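Local coordinates for protein disulfide isomerase (Pseudomonas aeruginosa, PDB 4N30) that is a thioredoxin-fold oxidoreductase of the DsbA subfamily that probably forms or rearranges protein disulfide bonds, at residues A54-D63 with T183-T193; L88-Q96 with D171-A182. One frame throughout, in Å; residues are numbered along the deposited sequence.

Contact 1 (A54-D63 with T183-T193); sequences ARWTINEYAD and TPTLVIRDNQT
The Arg55 guanidinium lies between two layers: Gln192 covers one face, its amide plane turned 28° from the guanidinium in a stack, while Trp56 CZ2 sits over the centre of the opposite face. Asp190 takes the edge, where Arg55 NE donates to Asp190 OD1 at 2.9 Å and Arg55 NH2 to the syn lone pair of Asp190 OD2, also at 2.9 Å, a side-on salt bridge. A chi1 near 170° sets Arg55 CG over the centre of one indole face of Trp56. Asp190 OD2 also receives a weak bond from Trp56 NE1 at 3.2 Å, and OD1 accepts from Gln192 N in an Asx turn, which fixes the carboxylate. The Tyr61 ring presents its edge to Thr185 O, and its CE2 meets Val187 CG2 at 3.8 Å.

The strands of this thioredoxin-fold sheet run antiparallel (160°) with paired bonds at Thr57–Arg189, Asn59–Val187 and Tyr61–Thr185. Val187 O is gripped twice, by Asn59 N at 2.9 Å and by Asn59 ND2 at 3.0 Å, from opposite faces of its carbonyl plane. Ile58 CG2 meets Leu186 CD2 at 3.9 Å on the face of Trp56, Glu60 and Asp190.

A cis peptide precedes Pro184 and Thr183 touches Cys66 and Cys69, as in the cis-Pro loop facing the CxxC (here putative) of thioredoxins. Strand 86-92 flanks 56-62; helices 205-216 and 67-81 cover Leu186, the first also Trp56 and the second Pro184.

Contact 2 (L88-Q96 with D171-A182); sequences LVWRHLPLQ and DIDIARSKGITA
A strand of the thioredoxin-fold sheet meets the C-terminal end of a helix here, at 85° between their axes and 7.8 Å at closest approach, and Asp171 makes the polar link. Its OD1 accepts from both Arg91 NE at 3.1 Å and Arg91 NH2 at 3.2 Å; both donors arrive from the same face of the carboxylate, well above its plane, although OD1 itself lies in the guanidinium plane. Bends at chi2 and chi3 fold the arginine back to make this side-on grip. Asp171 OD2 takes the nearly straight bond from His92 N (2.9 Å, 170°), and a water bridges it to Trp90 O.

Beyond the salt bridge the contact turns apolar. Leu93 forks: CD1 lies 3.9 Å from Ala175 CB, and CD2 reaches Ile180 CG2 at 3.6 Å. Pro94 CG packs on Ile172 CD1 at 3.8 Å, the two side chains crossing near a right angle. The helix ends in a Schellman motif at Gly179, whose positive phi turns the chain toward Ile180.

Arg91 NH1 has a second partner in Asn59 of strand 56-62, and His92 NE2 bonds Glu110. Helix 99-131 also packs on Trp90, His92 and Pro94.

Overall arrangement
Contacts 1 and 2, whose centres are 12 Å apart, share one sheet, in which strands 56-62 and 86-92 run parallel as neighbours. Two probable backbone hydrogen bonds join them, Ile58 O to Val89 N and Glu60 O to Arg91 N, each 2.8 Å. Where the strands end, Ala62 CB packs against Trp90 CH2 at 3.4 Å, and Asp63 OD2 accepts from Leu95 N. Segment 171-182 runs straight into 183-193, so helix 162-177 of contact 2 leads to strand 185-190 of contact 1. Both contacts border the putative thioredoxin-type redox site: contact 1 reaches its CxxC directly, whereas Trp90 of contact 2 lies near it without touching.

Contact 1 (A54-D63 with T183-T193)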
loop_
_atom_site.group_PDB
_atom_site.type_symbol
_atom_site.label_atom_id
_atom_site.label_comp_id
_atom_site.label_asym_id
_atom_site.label_seq_id
_atom_site.Cartn_x
_atom_site.Cartn_y
_atom_site.Cartn_z
ATOM N N ALA A 54 3.646 -3.960 15.905
ATOM C CA ALA A 54 4.297 -2.652 15.960
ATOM C C ALA A 54 3.364 -1.596 16.592
ATOM O O ALA A 54 2.161 -1.510 16.338
ATOM C CB ALA A 54 4.766 -2.211 14.564
ATOM N N ARG A 55 4.052 -0.785 17.403
ATOM C CA ARG A 55 3.376 0.345 18.030
ATOM C C ARG A 55 2.782 1.367 16.973
ATOM O O ARG A 55 1.651 1.821 17.191
ATOM C CB ARG A 55 4.316 1.090 18.975
ATOM C CG ARG A 55 3.711 2.398 19.436
ATOM C CD ARG A 55 3.160 2.453 20.765
ATOM N NE ARG A 55 2.825 3.858 21.090
ATOM C CZ ARG A 55 3.349 4.629 22.049
ATOM N NH1 ARG A 55 4.388 4.209 22.781
ATOM N NH2 ARG A 55 2.820 5.846 22.242
ATOM N N TRP A 56 3.546 1.719 15.923
ATOM C CA TRP A 56 3.010 2.730 14.977
ATOM C C TRP A 56 2.855 2.024 13.665
ATOM O O TRP A 56 3.665 1.156 13.270
ATOM C CB TRP A 56 4.034 3.847 14.800
ATOM C CG TRP A 56 4.113 4.669 16.071
ATOM C CD1 TRP A 56 3.243 5.588 16.533
ATOM C CD2 TRP A 56 5.163 4.550 17.044
ATOM N NE1 TRP A 56 3.689 6.118 17.776
ATOM C CE2 TRP A 56 4.858 5.505 18.107
ATOM C CE3 TRP A 56 6.352 3.808 17.135
ATOM C CZ2 TRP A 56 5.674 5.663 19.235
ATOM C CZ3 TRP A 56 7.218 4.049 18.256
ATOM C CH2 TRP A 56 6.852 4.953 19.272
ATOM N N THR A 57 1.813 2.403 12.939
ATOM C CA THR A 57 1.557 1.849 11.584
ATOM C C THR A 57 1.578 3.028 10.601
ATOM O O THR A 57 0.821 4.009 10.780
ATOM C CB THR A 57 0.203 1.284 11.526
ATOM O OG1 THR A 57 0.192 0.044 12.277
ATOM C CG2 THR A 57 -0.249 0.883 10.031
ATOM N N ILE A 58 2.417 2.908 9.578
ATOM C CA ILE A 58 2.401 3.840 8.422
ATOM C C ILE A 58 1.433 3.307 7.379
ATOM O O ILE A 58 1.718 2.194 6.812
ATOM C CB ILE A 58 3.765 3.987 7.794
ATOM C CG1 ILE A 58 4.809 4.568 8.788
ATOM C CG2 ILE A 58 3.686 4.839 6.525
ATOM C CD1 ILE A 58 6.272 4.551 8.331
ATOM N N ASN A 59 0.265 3.918 7.206
ATOM C CA ASN A 59 -0.653 3.606 6.116
ATOM C C ASN A 59 -0.249 4.359 4.884
ATOM O O ASN A 59 -0.231 5.605 4.928
ATOM C CB ASN A 59 -2.100 3.993 6.496
ATOM C CG ASN A 59 -2.612 3.149 7.612
ATOM O OD1 ASN A 59 -3.110 2.046 7.384
ATOM N ND2 ASN A 59 -2.465 3.644 8.846
ATOM N N GLU A 60 0.212 3.647 3.868
ATOM C CA GLU A 60 0.746 4.304 2.658
ATOM C C GLU A 60 -0.321 4.224 1.573
ATOM O O GLU A 60 -0.577 3.136 1.034
ATOM C CB GLU A 60 2.057 3.587 2.183
ATOM C CG GLU A 60 2.582 4.158 0.870
ATOM C CD GLU A 60 3.630 3.325 0.183
ATOM O OE1 GLU A 60 3.965 2.271 0.590
ATOM O OE2 GLU A 60 4.036 3.816 -0.921
ATOM N N TYR A 61 -1.010 5.307 1.322
ATOM C CA TYR A 61 -1.977 5.390 0.244
ATOM C C TYR A 61 -1.226 5.537 -1.048
ATOM O O TYR A 61 -0.484 6.524 -1.269
ATOM C CB TYR A 61 -2.940 6.580 0.440
ATOM C CG TYR A 61 -3.917 6.305 1.556
ATOM C CD1 TYR A 61 -5.187 5.815 1.271
ATOM C CD2 TYR A 61 -3.570 6.533 2.908
ATOM C CE1 TYR A 61 -6.097 5.486 2.280
ATOM C CE2 TYR A 61 -4.485 6.215 3.944
ATOM C CZ TYR A 61 -5.725 5.751 3.566
ATOM O OH TYR A 61 -6.633 5.378 4.569
ATOM N N ALA A 62 -1.390 4.582 -1.950
ATOM C CA ALA A 62 -0.487 4.443 -3.089
ATOM C C ALA A 62 -1.143 3.855 -4.317
ATOM O O ALA A 62 -2.233 3.249 -4.268
ATOM C CB ALA A 62 0.717 3.598 -2.696
ATOM N N ASP A 63 -0.485 4.120 -5.444
ATOM C CA ASP A 63 -1.022 3.836 -6.813
ATOM C C ASP A 63 0.147 3.197 -7.587
ATOM O O ASP A 63 1.282 3.708 -7.571
ATOM C CB ASP A 63 -1.396 5.241 -7.374
ATOM C CG ASP A 63 -1.641 5.278 -8.874
ATOM O OD1 ASP A 63 -1.357 4.367 -9.622
ATOM O OD2 ASP A 63 -2.196 6.372 -9.288
ATOM N N THR A 183 -0.669 10.701 -4.360
ATOM C CA THR A 183 0.089 9.566 -3.847
ATOM C C THR A 183 1.550 9.749 -3.969
ATOM O O THR A 183 2.038 10.457 -4.905
ATOM C CB THR A 183 -0.271 8.245 -4.572
ATOM O OG1 THR A 183 -0.124 8.437 -5.976
ATOM C CG2 THR A 183 -1.757 7.847 -4.318
ATOM N N PRO A 184 2.351 9.292 -3.050
ATOM C CA PRO A 184 1.918 8.630 -1.794
ATOM C C PRO A 184 1.466 9.637 -0.773
ATOM O O PRO A 184 1.981 10.813 -0.699
ATOM C CB PRO A 184 3.228 7.952 -1.307
ATOM C CG PRO A 184 4.329 8.904 -1.815
ATOM C CD PRO A 184 3.842 9.340 -3.159
ATOM N N THR A 185 0.489 9.283 0.010
ATOM C CA THR A 185 0.130 10.083 1.222
ATOM C C THR A 185 0.149 9.084 2.362
ATOM O O THR A 185 -0.292 7.925 2.215
ATOM C CB THR A 185 -1.254 10.677 1.106
ATOM O OG1 THR A 185 -1.210 11.705 0.113
ATOM C CG2 THR A 185 -1.707 11.354 2.433
ATOM N N LEU A 186 0.751 9.476 3.471
ATOM C CA LEU A 186 0.833 8.622 4.684
ATOM C C LEU A 186 -0.161 9.024 5.729
ATOM O O LEU A 186 -0.292 10.215 5.948
ATOM C CB LEU A 186 2.250 8.657 5.251
ATOM C CG LEU A 186 3.357 8.452 4.243
ATOM C CD1 LEU A 186 4.719 8.423 5.013
ATOM C CD2 LEU A 186 3.172 7.150 3.439
ATOM N N VAL A 187 -0.754 8.042 6.353
ATOM C CA VAL A 187 -1.491 8.285 7.618
ATOM C C VAL A 187 -0.738 7.418 8.631
ATOM O O VAL A 187 -0.834 6.192 8.530
ATOM C CB VAL A 187 -2.982 7.951 7.518
ATOM C CG1 VAL A 187 -3.606 8.102 8.944
ATOM C CG2 VAL A 187 -3.698 8.864 6.546
ATOM N N ILE A 188 -0.077 8.065 9.603
ATOM C CA ILE A 188 0.696 7.296 10.591
ATOM C C ILE A 188 -0.162 7.247 11.843
ATOM O O ILE A 188 -0.532 8.274 12.364
ATOM C CB ILE A 188 2.034 7.947 10.887
ATOM C CG1 ILE A 188 2.840 8.175 9.592
ATOM C CG2 ILE A 188 2.780 7.095 11.947
ATOM C CD1 ILE A 188 4.226 8.784 9.787
ATOM N N ARG A 189 -0.516 6.035 12.288
ATOM C CA ARG A 189 -1.382 5.822 13.441
ATOM C C ARG A 189 -0.506 5.299 14.580
ATOM O O ARG A 189 0.290 4.358 14.432
ATOM C CB ARG A 189 -2.447 4.850 13.058
ATOM C CG ARG A 189 -3.388 4.570 14.267
ATOM C CD ARG A 189 -4.667 3.902 13.878
ATOM N NE ARG A 189 -5.272 4.628 12.752
ATOM C CZ ARG A 189 -5.915 5.795 12.775
ATOM N NH1 ARG A 189 -6.128 6.461 13.911
ATOM N NH2 ARG A 189 -6.389 6.296 11.611
ATOM N N ASP A 190 -0.750 5.811 15.802
ATOM C CA ASP A 190 -0.227 5.194 17.024
ATOM C C ASP A 190 -1.259 4.187 17.560
ATOM O O ASP A 190 -2.381 4.542 17.863
ATOM C CB ASP A 190 -0.036 6.350 18.044
ATOM C CG ASP A 190 0.605 5.919 19.314
ATOM O OD1 ASP A 190 0.407 4.723 19.722
ATOM O OD2 ASP A 190 1.369 6.671 19.897
ATOM N N ASN A 191 -0.875 2.902 17.443
ATOM C CA ASN A 191 -1.793 1.820 17.781
ATOM C C ASN A 191 -2.116 1.754 19.299
ATOM O O ASN A 191 -3.056 1.034 19.669
ATOM C CB ASN A 191 -1.210 0.515 17.254
ATOM C CG ASN A 191 -1.142 0.499 15.733
ATOM O OD1 ASN A 191 -0.108 0.106 15.198
ATOM N ND2 ASN A 191 -2.235 0.852 15.105
ATOM N N GLN A 192 -1.320 2.403 20.107
ATOM C CA GLN A 192 -1.543 2.450 21.579
ATOM C C GLN A 192 -2.597 3.478 21.901
ATOM O O GLN A 192 -3.415 3.276 22.846
ATOM C CB GLN A 192 -0.224 2.708 22.255
ATOM C CG GLN A 192 -0.272 2.654 23.810
ATOM C CD GLN A 192 1.134 2.943 24.311
ATOM O OE1 GLN A 192 2.035 2.174 24.060
ATOM N NE2 GLN A 192 1.328 4.109 24.967
ATOM N N THR A 193 -2.645 4.607 21.205
ATOM C CA THR A 193 -3.519 5.749 21.611
ATOM C C THR A 193 -4.637 5.995 20.623
ATOM O O THR A 193 -5.573 6.744 20.953
ATOM C CB THR A 193 -2.690 7.056 21.717
ATOM O OG1 THR A 193 -2.313 7.401 20.351
ATOM C CG2 THR A 193 -1.493 6.929 22.537
HETATM O O HOH W 1 -3.888 2.042 10.908
#

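Contact 2 (L88-Q96 with D171-A182)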
loop_
_atom_site.group_PDB
_atom_site.type_symbol
_atom_site.label_atom_id
_atom_site.label_comp_id
_atom_site.label_asym_id
_atom_site.label_seq_id
_atom_site.Cartn_x
_atom_site.Cartn_y
_atom_site.Cartn_z
ATOM N N LEU A 88 4.020 -1.169 8.206
ATOM C CA LEU A 88 3.567 -0.496 6.968
ATOM C C LEU A 88 2.365 -1.217 6.433
ATOM O O LEU A 88 2.393 -2.476 6.330
ATOM C CB LEU A 88 4.751 -0.569 5.917
ATOM C CG LEU A 88 4.387 -0.170 4.499
ATOM C CD1 LEU A 88 4.039 1.331 4.404
ATOM C CD2 LEU A 88 5.588 -0.374 3.600
ATOM N N VAL A 89 1.282 -0.502 6.141
ATOM C CA VAL A 89 0.127 -1.092 5.495
ATOM C C VAL A 89 -0.162 -0.418 4.214
ATOM O O VAL A 89 -0.240 0.861 4.178
ATOM C CB VAL A 89 -1.121 -1.063 6.436
ATOM C CG1 VAL A 89 -2.334 -1.568 5.687
ATOM C CG2 VAL A 89 -0.836 -1.912 7.700
ATOM N N TRP A 90 -0.196 -1.146 3.091
ATOM C CA TRP A 90 -0.500 -0.537 1.808
ATOM C C TRP A 90 -1.981 -0.212 1.785
ATOM O O TRP A 90 -2.782 -1.162 2.028
ATOM C CB TRP A 90 -0.188 -1.534 0.695
ATOM C CG TRP A 90 -0.543 -1.076 -0.716
ATOM C CD1 TRP A 90 -1.766 -1.135 -1.347
ATOM C CD2 TRP A 90 0.349 -0.461 -1.680
ATOM N NE1 TRP A 90 -1.673 -0.677 -2.606
ATOM C CE2 TRP A 90 -0.411 -0.270 -2.870
ATOM C CE3 TRP A 90 1.724 -0.166 -1.655
ATOM C CZ2 TRP A 90 0.154 0.262 -4.028
ATOM C CZ3 TRP A 90 2.285 0.328 -2.830
ATOM C CH2 TRP A 90 1.488 0.532 -3.985
ATOM N N ARG A 91 -2.372 0.981 1.407
ATOM C CA ARG A 91 -3.767 1.326 1.189
ATOM C C ARG A 91 -3.918 1.760 -0.239
ATOM O O ARG A 91 -3.135 2.523 -0.794
ATOM C CB ARG A 91 -4.165 2.477 2.141
ATOM C CG ARG A 91 -3.906 2.217 3.636
ATOM C CD ARG A 91 -4.561 0.977 4.180
ATOM N NE ARG A 91 -5.926 1.300 4.232
ATOM C CZ ARG A 91 -6.544 1.957 5.230
ATOM N NH1 ARG A 91 -5.892 2.407 6.299
ATOM N NH2 ARG A 91 -7.844 2.216 5.102
ATOM N N HIS A 92 -4.998 1.370 -0.908
ATOM C CA HIS A 92 -5.179 1.671 -2.328
ATOM C C HIS A 92 -5.669 3.031 -2.562
ATOM O O HIS A 92 -6.787 3.398 -2.094
ATOM C CB HIS A 92 -6.124 0.636 -2.958
ATOM C CG HIS A 92 -5.583 -0.710 -2.945
ATOM N ND1 HIS A 92 -4.589 -1.122 -3.781
ATOM C CD2 HIS A 92 -5.967 -1.823 -2.185
ATOM C CE1 HIS A 92 -4.340 -2.418 -3.523
ATOM N NE2 HIS A 92 -5.147 -2.841 -2.526
ATOM N N LEU A 93 -4.976 3.771 -3.451
ATOM C CA LEU A 93 -5.525 4.953 -4.020
ATOM C C LEU A 93 -4.996 5.067 -5.442
ATOM O O LEU A 93 -4.289 5.987 -5.786
ATOM C CB LEU A 93 -5.180 6.167 -3.175
ATOM C CG LEU A 93 -5.782 7.509 -3.615
ATOM C CD1 LEU A 93 -7.302 7.399 -3.558
ATOM C CD2 LEU A 93 -5.301 8.651 -2.722
ATOM N N PRO A 94 -5.575 4.247 -6.349
ATOM C CA PRO A 94 -5.270 4.421 -7.757
ATOM C C PRO A 94 -5.854 5.743 -8.212
ATOM O O PRO A 94 -7.051 5.981 -8.045
ATOM C CB PRO A 94 -5.994 3.221 -8.431
ATOM C CG PRO A 94 -7.035 2.823 -7.406
ATOM C CD PRO A 94 -6.454 3.093 -6.060
ATOM N N LEU A 95 -5.079 6.592 -8.825
ATOM C CA LEU A 95 -5.502 7.969 -9.163
ATOM C C LEU A 95 -6.219 7.917 -10.492
ATOM O O LEU A 95 -5.845 7.193 -11.411
ATOM C CB LEU A 95 -4.307 8.917 -9.266
ATOM C CG LEU A 95 -3.549 9.090 -7.920
ATOM C CD1 LEU A 95 -2.345 9.994 -8.208
ATOM C CD2 LEU A 95 -4.501 9.662 -6.871
ATOM N N GLN A 96 -7.276 8.705 -10.630
ATOM C CA GLN A 96 -8.083 8.689 -11.838
ATOM C C GLN A 96 -7.241 8.955 -13.085
ATOM O O GLN A 96 -7.529 8.345 -14.134
ATOM C CB GLN A 96 -9.206 9.753 -11.728
ATOM C CG GLN A 96 -10.232 9.703 -12.879
ATOM C CD GLN A 96 -10.986 8.351 -13.005
ATOM O OE1 GLN A 96 -11.317 7.745 -12.030
ATOM N NE2 GLN A 96 -11.159 7.924 -14.258
ATOM N N ASP A 171 -10.830 1.536 0.528
ATOM C CA ASP A 171 -9.623 2.376 0.772
ATOM C C ASP A 171 -9.736 3.698 0.044
ATOM O O ASP A 171 -9.421 4.737 0.661
ATOM C CB ASP A 171 -8.367 1.680 0.270
ATOM C CG ASP A 171 -7.832 0.619 1.166
ATOM O OD1 ASP A 171 -8.276 0.526 2.372
ATOM O OD2 ASP A 171 -6.843 -0.071 0.749
ATOM N N ILE A 172 -10.230 3.710 -1.183
ATOM C CA ILE A 172 -10.346 4.939 -1.951
ATOM C C ILE A 172 -11.365 5.910 -1.313
ATOM O O ILE A 172 -11.127 7.122 -1.088
ATOM C CB ILE A 172 -10.805 4.641 -3.380
ATOM C CG1 ILE A 172 -9.685 3.895 -4.112
ATOM C CG2 ILE A 172 -11.112 5.969 -4.135
ATOM C CD1 ILE A 172 -10.284 3.267 -5.400
ATOM N N ASP A 173 -12.463 5.335 -0.832
ATOM C CA ASP A 173 -13.548 6.111 -0.170
ATOM C C ASP A 173 -13.037 6.681 1.124
ATOM O O ASP A 173 -13.295 7.895 1.421
ATOM C CB ASP A 173 -14.785 5.213 0.126
ATOM C CG ASP A 173 -15.539 4.824 -1.113
ATOM O OD1 ASP A 173 -15.270 5.312 -2.226
ATOM O OD2 ASP A 173 -16.370 3.921 -0.850
ATOM N N ILE A 174 -12.273 5.933 1.913
ATOM C CA ILE A 174 -11.671 6.440 3.135
ATOM C C ILE A 174 -10.706 7.558 2.823
ATOM O O ILE A 174 -10.709 8.639 3.483
ATOM C CB ILE A 174 -11.027 5.362 3.987
ATOM C CG1 ILE A 174 -12.116 4.429 4.527
ATOM C CG2 ILE A 174 -10.163 5.933 5.104
ATOM C CD1 ILE A 174 -11.540 3.171 5.073
ATOM N N ALA A 175 -9.842 7.334 1.809
ATOM C CA ALA A 175 -8.949 8.391 1.385
ATOM C C ALA A 175 -9.669 9.660 1.076
ATOM O O ALA A 175 -9.254 10.741 1.540
ATOM C CB ALA A 175 -8.051 7.920 0.244
ATOM N N ARG A 176 -10.733 9.591 0.289
ATOM C CA ARG A 176 -11.454 10.782 -0.120
ATOM C C ARG A 176 -12.135 11.410 1.075
ATOM O O ARG A 176 -12.129 12.669 1.163
ATOM C CB ARG A 176 -12.427 10.459 -1.276
ATOM C CG ARG A 176 -11.623 10.117 -2.572
ATOM C CD ARG A 176 -12.466 10.158 -3.842
ATOM N NE ARG A 176 -13.440 9.077 -3.748
ATOM C CZ ARG A 176 -13.772 8.195 -4.702
ATOM N NH1 ARG A 176 -13.195 8.249 -5.940
ATOM N NH2 ARG A 176 -14.675 7.269 -4.368
ATOM N N SER A 177 -12.632 10.643 2.000
ATOM C CA SER A 177 -13.274 11.177 3.247
ATOM C C SER A 177 -12.268 11.948 4.030
ATOM O O SER A 177 -12.619 12.868 4.835
ATOM C CB SER A 177 -13.871 10.043 4.110
ATOM O OG SER A 177 -12.951 9.375 4.939
ATOM N N LYS A 178 -10.976 11.628 3.926
ATOM C CA LYS A 178 -9.889 12.295 4.689
ATOM C C LYS A 178 -9.326 13.384 3.810
ATOM O O LYS A 178 -8.368 14.048 4.218
ATOM C CB LYS A 178 -8.783 11.295 5.027
ATOM C CG LYS A 178 -9.162 10.301 6.114
ATOM C CD LYS A 178 -7.926 9.442 6.348
ATOM C CE LYS A 178 -8.186 8.230 7.213
ATOM N NZ LYS A 178 -7.746 8.642 8.569
ATOM N N GLY A 179 -9.849 13.643 2.631
ATOM C CA GLY A 179 -9.301 14.731 1.819
ATOM C C GLY A 179 -7.977 14.390 1.137
ATOM O O GLY A 179 -7.266 15.311 0.653
ATOM N N ILE A 180 -7.662 13.135 0.984
ATOM C CA ILE A 180 -6.402 12.699 0.341
ATOM C C ILE A 180 -6.590 12.687 -1.177
ATOM O O ILE A 180 -7.632 12.157 -1.684
ATOM C CB ILE A 180 -6.063 11.269 0.818
ATOM C CG1 ILE A 180 -5.736 11.328 2.291
ATOM C CG2 ILE A 180 -4.796 10.747 0.141
ATOM C CD1 ILE A 180 -5.390 9.974 2.956
ATOM N N THR A 181 -5.749 13.330 -1.928
ATOM C CA THR A 181 -5.928 13.455 -3.371
ATOM C C THR A 181 -4.745 12.952 -4.158
ATOM O O THR A 181 -4.854 12.901 -5.393
ATOM C CB THR A 181 -6.190 14.934 -3.762
ATOM O OG1 THR A 181 -4.985 15.655 -3.770
ATOM C CG2 THR A 181 -7.223 15.655 -2.903
ATOM N N ALA A 182 -3.564 12.740 -3.545
ATOM C CA ALA A 182 -2.330 12.459 -4.303
ATOM C C ALA A 182 -1.599 11.323 -3.623
ATOM O O ALA A 182 -1.865 11.022 -2.476
ATOM C CB ALA A 182 -1.436 13.703 -4.453
HETATM O O HOH W 2 -5.444 -1.990 2.017
#